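Local structure of putative glycerophosphodiester phosphodiesterase (Galdieria sulphuraria, 2O55) at residues P93-Q105 / L131-R143. The protein is a putative glycerophosphodiester phosphodiesterase, a member of a family built on the TIM-barrel fold. Residues are numbered along the deposited sequence; the frame is centred on the assembly and turned at random.
Sequences PSLEELFVAIEEQ and LLLLVEKYHMQER
F99 and Y138 meet where helix 95-104 and helix 131-136 run side by side in nearly the same direction, their axes 15° apart and 10.7 Å at closest approach. These are successive outer helices of a TIM barrel, joined through strand 110-115, which lies beneath F99 and I102. F99 fills the middle of the seam. CG of selenomethionine M140 lies over one face of its ring, 4.0 Å from the centroid, while L134, apolar like the seam, sets CG at the ring edge and L95 CD2 lies over the rim of the opposite face. The flexible M140 chain, bent at chi2, carries CE on to I102 CG2, 3.4 Å away. Y138 suits the boundary because its ring is apolar and its hydroxyl polar: F99 CB makes a CH-pi contact over the ring face, 3.9 Å from the centroid. H139, with positive phi, is the C' residue of the Schellman motif that ends the helix, with M140 N bonded to V135 O and H139 N to E136 O. On the more exposed side, long, charged chains fit: acidic E96, extended with CG anti to the backbone N (chi1 -155°), brings the single oxygen OE1 to two donors, which share one face of its plane. K137 NZ forms a salt bridge to E96 OE1, 3.1 Å long and nearly along the C-O axis, whereas Y138 OH donates to the same oxygen at 3.0 Å from 40° above the carboxylate plane.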
ATOM      1  N   PRO A  93      11.096   9.963  -1.367  1.00 28.42           N
ATOM      2  CA  PRO A  93      10.101  11.018  -1.527  1.00 28.19           C
ATOM      3  C   PRO A  93       9.262  11.262  -0.264  1.00 27.94           C
ATOM      4  O   PRO A  93       9.244  10.421   0.646  1.00 28.19           O
ATOM      5  CB  PRO A  93       9.215  10.495  -2.661  1.00 27.90           C
ATOM      6  CG  PRO A  93       9.427   9.001  -2.685  1.00 28.24           C
ATOM      7  CD  PRO A  93      10.585   8.651  -1.803  1.00 28.42           C
ATOM      8  N   SER A  94       8.599  12.418  -0.214  1.00 27.48           N
ATOM      9  CA  SER A  94       7.573  12.711   0.787  1.00 26.96           C
ATOM     10  C   SER A  94       6.229  12.246   0.216  1.00 26.87           C
ATOM     11  O   SER A  94       6.175  11.744  -0.912  1.00 26.87           O
ATOM     12  CB  SER A  94       7.532  14.211   1.089  1.00 26.65           C
ATOM     13  OG  SER A  94       7.040  14.942  -0.019  1.00 25.74           O
ATOM     14  N   LEU A  95       5.143  12.408   0.966  1.00 26.37           N
ATOM     15  CA  LEU A  95       3.864  12.049   0.389  1.00 25.98           C
ATOM     16  C   LEU A  95       3.452  13.132  -0.594  1.00 25.83           C
ATOM     17  O   LEU A  95       2.970  12.821  -1.688  1.00 26.01           O
ATOM     18  CB  LEU A  95       2.792  11.856   1.453  1.00 26.27           C
ATOM     19  CG  LEU A  95       1.835  10.655   1.283  1.00 26.12           C
ATOM     20  CD1 LEU A  95       0.629  10.858   2.145  1.00 25.71           C
ATOM     21  CD2 LEU A  95       1.390  10.384  -0.150  1.00 25.18           C
ATOM     22  N   GLU A  96       3.674  14.392  -0.204  1.00 25.08           N
ATOM     23  CA  GLU A  96       3.343  15.546  -1.022  1.00 24.13           C
ATOM     24  C   GLU A  96       3.964  15.460  -2.408  1.00 23.90           C
ATOM     25  O   GLU A  96       3.283  15.710  -3.394  1.00 24.11           O
ATOM     26  CB  GLU A  96       3.757  16.848  -0.324  1.00 24.22           C
ATOM     27  CG  GLU A  96       2.942  18.072  -0.777  1.00 24.20           C
ATOM     28  CD  GLU A  96       3.142  19.326   0.082  1.00 24.12           C
ATOM     29  OE1 GLU A  96       2.206  20.153   0.194  1.00 23.64           O
ATOM     30  OE2 GLU A  96       4.238  19.495   0.641  1.00 24.70           O
ATOM     31  N   GLU A  97       5.243  15.089  -2.491  1.00 23.65           N
ATOM     32  CA  GLU A  97       5.938  14.986  -3.788  1.00 23.39           C
ATOM     33  C   GLU A  97       5.210  14.056  -4.761  1.00 22.76           C
ATOM     34  O   GLU A  97       5.166  14.314  -5.966  1.00 22.87           O
ATOM     35  CB  GLU A  97       7.409  14.566  -3.625  1.00 23.27           C
ATOM     36  CG  GLU A  97       8.308  15.715  -3.110  1.00 24.33           C
ATOM     37  CD  GLU A  97       9.780  15.331  -2.843  1.00 24.29           C
ATOM     38  OE1 GLU A  97      10.086  14.136  -2.613  1.00 24.77           O
ATOM     39  OE2 GLU A  97      10.636  16.251  -2.852  1.00 24.78           O
ATOM     40  N   LEU A  98       4.625  12.991  -4.230  1.00 21.82           N
ATOM     41  CA  LEU A  98       3.906  12.041  -5.051  1.00 21.02           C
ATOM     42  C   LEU A  98       2.608  12.636  -5.545  1.00 20.67           C
ATOM     43  O   LEU A  98       2.182  12.361  -6.678  1.00 20.55           O
ATOM     44  CB  LEU A  98       3.594  10.773  -4.258  1.00 21.40           C
ATOM     45  CG  LEU A  98       2.730   9.745  -5.000  1.00 21.31           C
ATOM     46  CD1 LEU A  98       3.378   9.336  -6.345  1.00 20.26           C
ATOM     47  CD2 LEU A  98       2.416   8.544  -4.106  1.00 20.28           C
ATOM     48  N   PHE A  99       1.976  13.415  -4.667  1.00 20.03           N
ATOM     49  CA  PHE A  99       0.705  14.059  -4.951  1.00 19.32           C
ATOM     50  C   PHE A  99       0.908  15.065  -6.069  1.00 19.26           C
ATOM     51  O   PHE A  99       0.279  14.969  -7.131  1.00 19.00           O
ATOM     52  CB  PHE A  99       0.179  14.747  -3.695  1.00 18.98           C
ATOM     53  CG  PHE A  99      -0.466  13.813  -2.720  1.00 18.78           C
ATOM     54  CD1 PHE A  99      -0.806  12.516  -3.084  1.00 18.91           C
ATOM     55  CD2 PHE A  99      -0.781  14.242  -1.440  1.00 19.81           C
ATOM     56  CE1 PHE A  99      -1.429  11.648  -2.178  1.00 18.66           C
ATOM     57  CE2 PHE A  99      -1.402  13.378  -0.523  1.00 19.36           C
ATOM     58  CZ  PHE A  99      -1.728  12.076  -0.898  1.00 18.19           C
ATOM     59  N   VAL A 100       1.808  16.011  -5.802  1.00 18.87           N
ATOM     60  CA  VAL A 100       2.354  16.928  -6.783  1.00 19.00           C
ATOM     61  C   VAL A 100       2.684  16.228  -8.119  1.00 19.26           C
ATOM     62  O   VAL A 100       2.277  16.703  -9.185  1.00 19.35           O
ATOM     63  CB  VAL A 100       3.597  17.659  -6.186  1.00 19.17           C
ATOM     64  CG1 VAL A 100       4.555  18.138  -7.282  1.00 18.73           C
ATOM     65  CG2 VAL A 100       3.168  18.810  -5.246  1.00 18.08           C
ATOM     66  N   ALA A 101       3.400  15.100  -8.058  1.00 19.48           N
ATOM     67  CA  ALA A 101       3.703  14.279  -9.253  1.00 19.63           C
ATOM     68  C   ALA A 101       2.430  13.930 -10.020  1.00 19.89           C
ATOM     69  O   ALA A 101       2.330  14.152 -11.241  1.00 19.58           O
ATOM     70  CB  ALA A 101       4.465  12.979  -8.865  1.00 19.10           C
ATOM     71  N   ILE A 102       1.461  13.395  -9.274  1.00 20.07           N
ATOM     72  CA  ILE A 102       0.217  12.892  -9.831  1.00 20.29           C
ATOM     73  C   ILE A 102      -0.600  14.036 -10.443  1.00 20.31           C
ATOM     74  O   ILE A 102      -1.207  13.874 -11.510  1.00 20.42           O
ATOM     75  CB  ILE A 102      -0.582  12.071  -8.764  1.00 20.16           C
ATOM     76  CG1 ILE A 102       0.172  10.793  -8.405  1.00 20.37           C
ATOM     77  CG2 ILE A 102      -1.943  11.654  -9.280  1.00 20.78           C
ATOM     78  CD1 ILE A 102      -0.372  10.076  -7.196  1.00 20.24           C
ATOM     79  N   GLU A 103      -0.565  15.192  -9.780  1.00 20.49           N
ATOM     80  CA  GLU A 103      -1.354  16.363 -10.174  1.00 20.73           C
ATOM     81  C   GLU A 103      -0.934  16.989 -11.490  1.00 20.18           C
ATOM     82  O   GLU A 103      -1.777  17.508 -12.206  1.00 19.89           O
ATOM     83  CB  GLU A 103      -1.332  17.436  -9.076  1.00 21.23           C
ATOM     84  CG  GLU A 103      -2.727  17.953  -8.711  1.00 23.66           C
ATOM     85  CD  GLU A 103      -3.654  16.811  -8.231  1.00 26.95           C
ATOM     86  OE1 GLU A 103      -3.296  16.123  -7.242  1.00 27.33           O
ATOM     87  OE2 GLU A 103      -4.730  16.594  -8.847  1.00 28.12           O
ATOM     88  N   GLU A 104       0.366  16.954 -11.791  1.00 20.00           N
ATOM     89  CA  GLU A 104       0.912  17.510 -13.036  1.00 19.61           C
ATOM     90  C   GLU A 104       0.656  16.559 -14.181  1.00 19.33           C
ATOM     91  O   GLU A 104       0.644  16.966 -15.345  1.00 19.43           O
ATOM     92  CB  GLU A 104       2.410  17.720 -12.911  1.00 19.66           C
ATOM     93  CG  GLU A 104       2.809  18.740 -11.867  1.00 19.98           C
ATOM     94  CD  GLU A 104       4.301  18.711 -11.581  1.00 20.73           C
ATOM     95  OE1 GLU A 104       4.868  17.606 -11.412  1.00 21.19           O
ATOM     96  OE2 GLU A 104       4.912  19.796 -11.526  1.00 21.18           O
ATOM     97  N   GLN A 105       0.475  15.286 -13.820  1.00 18.94           N
ATOM     98  CA  GLN A 105       0.070  14.195 -14.711  1.00 18.37           C
ATOM     99  C   GLN A 105      -1.448  14.286 -15.031  1.00 17.80           C
ATOM    100  O   GLN A 105      -2.145  15.132 -14.470  1.00 17.83           O
ATOM    101  CB  GLN A 105       0.446  12.864 -14.037  1.00 18.25           C
ATOM    102  CG  GLN A 105      -0.348  11.653 -14.469  1.00 19.57           C
ATOM    103  CD  GLN A 105       0.152  11.042 -15.787  1.00 22.45           C
ATOM    104  OE1 GLN A 105       1.181  10.362 -15.805  1.00 23.98           O
ATOM    105  NE2 GLN A 105      -0.583  11.272 -16.887  1.00 22.42           N
ATOM    106  N   LEU A 131      -1.930  13.811   7.825  1.00 15.11           N
ATOM    107  CA  LEU A 131      -2.181  12.989   6.673  1.00 13.98           C
ATOM    108  C   LEU A 131      -3.426  13.462   5.937  1.00 14.21           C
ATOM    109  O   LEU A 131      -3.387  13.685   4.720  1.00 14.93           O
ATOM    110  CB  LEU A 131      -2.317  11.521   7.080  1.00 14.04           C
ATOM    111  CG  LEU A 131      -2.577  10.473   5.982  1.00 12.71           C
ATOM    112  CD1 LEU A 131      -1.622  10.645   4.826  1.00 10.90           C
ATOM    113  CD2 LEU A 131      -2.500   9.061   6.523  1.00 12.65           C
ATOM    114  N   LEU A 132      -4.521  13.623   6.672  1.00 13.49           N
ATOM    115  CA  LEU A 132      -5.807  13.840   6.043  1.00 13.30           C
ATOM    116  C   LEU A 132      -5.837  15.161   5.314  1.00 13.32           C
ATOM    117  O   LEU A 132      -6.263  15.206   4.152  1.00 13.50           O
ATOM    118  CB  LEU A 132      -6.944  13.745   7.063  1.00 13.33           C
ATOM    119  CG  LEU A 132      -7.234  12.338   7.598  1.00 12.69           C
ATOM    120  CD1 LEU A 132      -8.343  12.366   8.647  1.00 11.60           C
ATOM    121  CD2 LEU A 132      -7.586  11.416   6.448  1.00 12.02           C
ATOM    122  N   LEU A 133      -5.361  16.210   5.994  1.00 12.98           N
ATOM    123  CA  LEU A 133      -5.313  17.565   5.455  1.00 12.99           C
ATOM    124  C   LEU A 133      -4.464  17.634   4.221  1.00 13.13           C
ATOM    125  O   LEU A 133      -4.780  18.394   3.299  1.00 12.53           O
ATOM    126  CB  LEU A 133      -4.750  18.540   6.471  1.00 13.10           C
ATOM    127  CG  LEU A 133      -5.610  18.943   7.666  1.00 14.42           C
ATOM    128  CD1 LEU A 133      -5.722  20.484   7.691  1.00 15.80           C
ATOM    129  CD2 LEU A 133      -7.009  18.285   7.670  1.00 16.01           C
ATOM    130  N   LEU A 134      -3.379  16.846   4.223  1.00 13.83           N
ATOM    131  CA  LEU A 134      -2.509  16.690   3.057  1.00 14.46           C
ATOM    132  C   LEU A 134      -3.302  16.091   1.911  1.00 15.11           C
ATOM    133  O   LEU A 134      -3.374  16.686   0.831  1.00 15.47           O
ATOM    134  CB  LEU A 134      -1.285  15.840   3.366  1.00 13.86           C
ATOM    135  CG  LEU A 134      -0.213  15.731   2.260  1.00 15.35           C
ATOM    136  CD1 LEU A 134       0.017  17.046   1.488  1.00 15.29           C
ATOM    137  CD2 LEU A 134       1.129  15.203   2.807  1.00 15.06           C
ATOM    138  N   VAL A 135      -3.922  14.939   2.153  1.00 15.63           N
ATOM    139  CA  VAL A 135      -4.808  14.351   1.170  1.00 16.44           C
ATOM    140  C   VAL A 135      -5.766  15.372   0.548  1.00 17.17           C
ATOM    141  O   VAL A 135      -5.810  15.500  -0.671  1.00 17.50           O
ATOM    142  CB  VAL A 135      -5.566  13.135   1.745  1.00 16.52           C
ATOM    143  CG1 VAL A 135      -6.991  13.009   1.172  1.00 15.73           C
ATOM    144  CG2 VAL A 135      -4.775  11.875   1.478  1.00 16.95           C
ATOM    145  N   GLU A 136      -6.508  16.111   1.366  1.00 17.78           N
ATOM    146  CA  GLU A 136      -7.534  16.988   0.807  1.00 18.93           C
ATOM    147  C   GLU A 136      -6.963  18.255   0.195  1.00 18.58           C
ATOM    148  O   GLU A 136      -7.597  18.881  -0.662  1.00 18.60           O
ATOM    149  CB  GLU A 136      -8.651  17.296   1.812  1.00 19.22           C
ATOM    150  CG  GLU A 136      -8.215  18.033   3.054  1.00 22.64           C
ATOM    151  CD  GLU A 136      -9.006  17.587   4.302  1.00 27.74           C
ATOM    152  OE1 GLU A 136      -9.608  18.474   4.972  1.00 30.33           O
ATOM    153  OE2 GLU A 136      -9.027  16.359   4.607  1.00 26.86           O
ATOM    154  N   LYS A 137      -5.758  18.616   0.617  1.00 18.61           N
ATOM    155  CA  LYS A 137      -5.077  19.738   0.001  1.00 18.77           C
ATOM    156  C   LYS A 137      -4.681  19.386  -1.434  1.00 18.88           C
ATOM    157  O   LYS A 137      -4.212  20.238  -2.175  1.00 19.05           O
ATOM    158  CB  LYS A 137      -3.851  20.166   0.802  1.00 18.71           C
ATOM    159  CG  LYS A 137      -3.244  21.474   0.314  1.00 19.06           C
ATOM    160  CD  LYS A 137      -1.725  21.430   0.317  1.00 19.88           C
ATOM    161  CE  LYS A 137      -1.145  22.615  -0.434  1.00 20.57           C
ATOM    162  NZ  LYS A 137       0.344  22.616  -0.394  1.00 21.02           N
ATOM    163  N   TYR A 138      -4.872  18.131  -1.822  1.00 18.80           N
ATOM    164  CA  TYR A 138      -4.576  17.701  -3.187  1.00 18.87           C
ATOM    165  C   TYR A 138      -5.798  17.035  -3.816  1.00 19.05           C
ATOM    166  O   TYR A 138      -5.704  16.342  -4.833  1.00 18.55           O
ATOM    167  CB  TYR A 138      -3.330  16.808  -3.210  1.00 18.69           C
ATOM    168  CG  TYR A 138      -2.081  17.621  -3.042  1.00 18.84           C
ATOM    169  CD1 TYR A 138      -1.627  18.003  -1.775  1.00 19.00           C
ATOM    170  CD2 TYR A 138      -1.375  18.067  -4.160  1.00 19.93           C
ATOM    171  CE1 TYR A 138      -0.488  18.801  -1.635  1.00 18.87           C
ATOM    172  CE2 TYR A 138      -0.237  18.859  -4.028  1.00 18.94           C
ATOM    173  CZ  TYR A 138       0.199  19.218  -2.770  1.00 18.28           C
ATOM    174  OH  TYR A 138       1.324  19.982  -2.670  1.00 18.04           O
ATOM    175  N   HIS A 139      -6.948  17.288  -3.193  1.00 19.59           N
ATOM    176  CA  HIS A 139      -8.234  16.754  -3.620  1.00 19.99           C
ATOM    177  C   HIS A 139      -8.069  15.289  -3.971  1.00 20.33           C
ATOM    178  O   HIS A 139      -8.562  14.833  -4.997  1.00 20.73           O
ATOM    179  CB  HIS A 139      -8.794  17.572  -4.786  1.00 19.77           C
ATOM    180  CG  HIS A 139      -8.677  19.045  -4.570  1.00 20.50           C
ATOM    181  ND1 HIS A 139      -9.706  19.804  -4.058  1.00 21.19           N
ATOM    182  CD2 HIS A 139      -7.631  19.889  -4.733  1.00 20.65           C
ATOM    183  CE1 HIS A 139      -9.311  21.059  -3.948  1.00 21.36           C
ATOM    184  NE2 HIS A 139      -8.053  21.136  -4.345  1.00 21.57           N
HETATM  185  N   MSE A 140      -7.367  14.558  -3.103  1.00 20.35           N
HETATM  186  CA  MSE A 140      -7.049  13.159  -3.340  1.00 20.07           C
HETATM  187  C   MSE A 140      -8.002  12.231  -2.608  1.00 19.94           C
HETATM  188  O   MSE A 140      -7.883  11.018  -2.723  1.00 19.89           O
HETATM  189  CB  MSE A 140      -5.618  12.883  -2.898  1.00 20.82           C
HETATM  190  CG  MSE A 140      -4.553  13.335  -3.896  1.00 21.14           C
HETATM  191 SE   MSE A 140      -4.674  12.280  -5.543  1.00 23.53          SE
HETATM  192  CE  MSE A 140      -3.246  13.049  -6.446  1.00 24.31           C
ATOM    193  N   GLN A 141      -8.957  12.810  -1.873  1.00 19.73           N
ATOM    194  CA  GLN A 141      -9.923  12.056  -1.041  1.00 19.39           C
ATOM    195  C   GLN A 141     -10.518  10.805  -1.728  1.00 19.42           C
ATOM    196  O   GLN A 141     -10.674   9.752  -1.108  1.00 19.28           O
ATOM    197  CB  GLN A 141     -11.096  12.955  -0.537  1.00 19.22           C
ATOM    198  CG  GLN A 141     -10.763  14.291   0.171  1.00 18.38           C
ATOM    199  CD  GLN A 141     -10.647  15.485  -0.794  1.00 18.70           C
ATOM    200  OE1 GLN A 141     -10.094  15.369  -1.893  1.00 18.32           O
ATOM    201  NE2 GLN A 141     -11.161  16.635  -0.374  1.00 17.13           N
ATOM    202  N   GLU A 142     -10.881  10.927  -3.002  1.00 19.47           N
ATOM    203  CA  GLU A 142     -11.651   9.862  -3.645  1.00 19.30           C
ATOM    204  C   GLU A 142     -10.754   8.872  -4.417  1.00 18.11           C
ATOM    205  O   GLU A 142     -11.257   7.915  -5.014  1.00 17.78           O
ATOM    206  CB  GLU A 142     -12.824  10.445  -4.460  1.00 18.76           C
ATOM    207  CG  GLU A 142     -13.915  11.052  -3.566  1.00 19.45           C
ATOM    208  CD  GLU A 142     -14.912  11.941  -4.330  1.00 21.36           C
ATOM    209  OE1 GLU A 142     -14.547  12.433  -5.423  1.00 25.52           O
ATOM    210  OE2 GLU A 142     -16.062  12.160  -3.853  1.00 22.43           O
ATOM    211  N   ARG A 143      -9.435   9.091  -4.323  1.00 16.91           N
ATOM    212  CA  ARG A 143      -8.401   8.281  -4.971  1.00 16.33           C
ATOM    213  C   ARG A 143      -7.413   7.610  -3.994  1.00 16.54           C
ATOM    214  O   ARG A 143      -6.305   7.193  -4.385  1.00 16.70           O
ATOM    215  CB  ARG A 143      -7.568   9.177  -5.869  1.00 16.54           C
ATOM    216  CG  ARG A 143      -8.323  10.044  -6.853  1.00 16.26           C
ATOM    217  CD  ARG A 143      -7.558  10.037  -8.142  1.00 15.73           C
ATOM    218  NE  ARG A 143      -6.831  11.267  -8.463  1.00 14.12           N
ATOM    219  CZ  ARG A 143      -5.881  11.327  -9.393  1.00 13.42           C
ATOM    220  NH1 ARG A 143      -5.519  10.232 -10.038  1.00 14.66           N
ATOM    221  NH2 ARG A 143      -5.279  12.462  -9.679  1.00 13.44           N
TER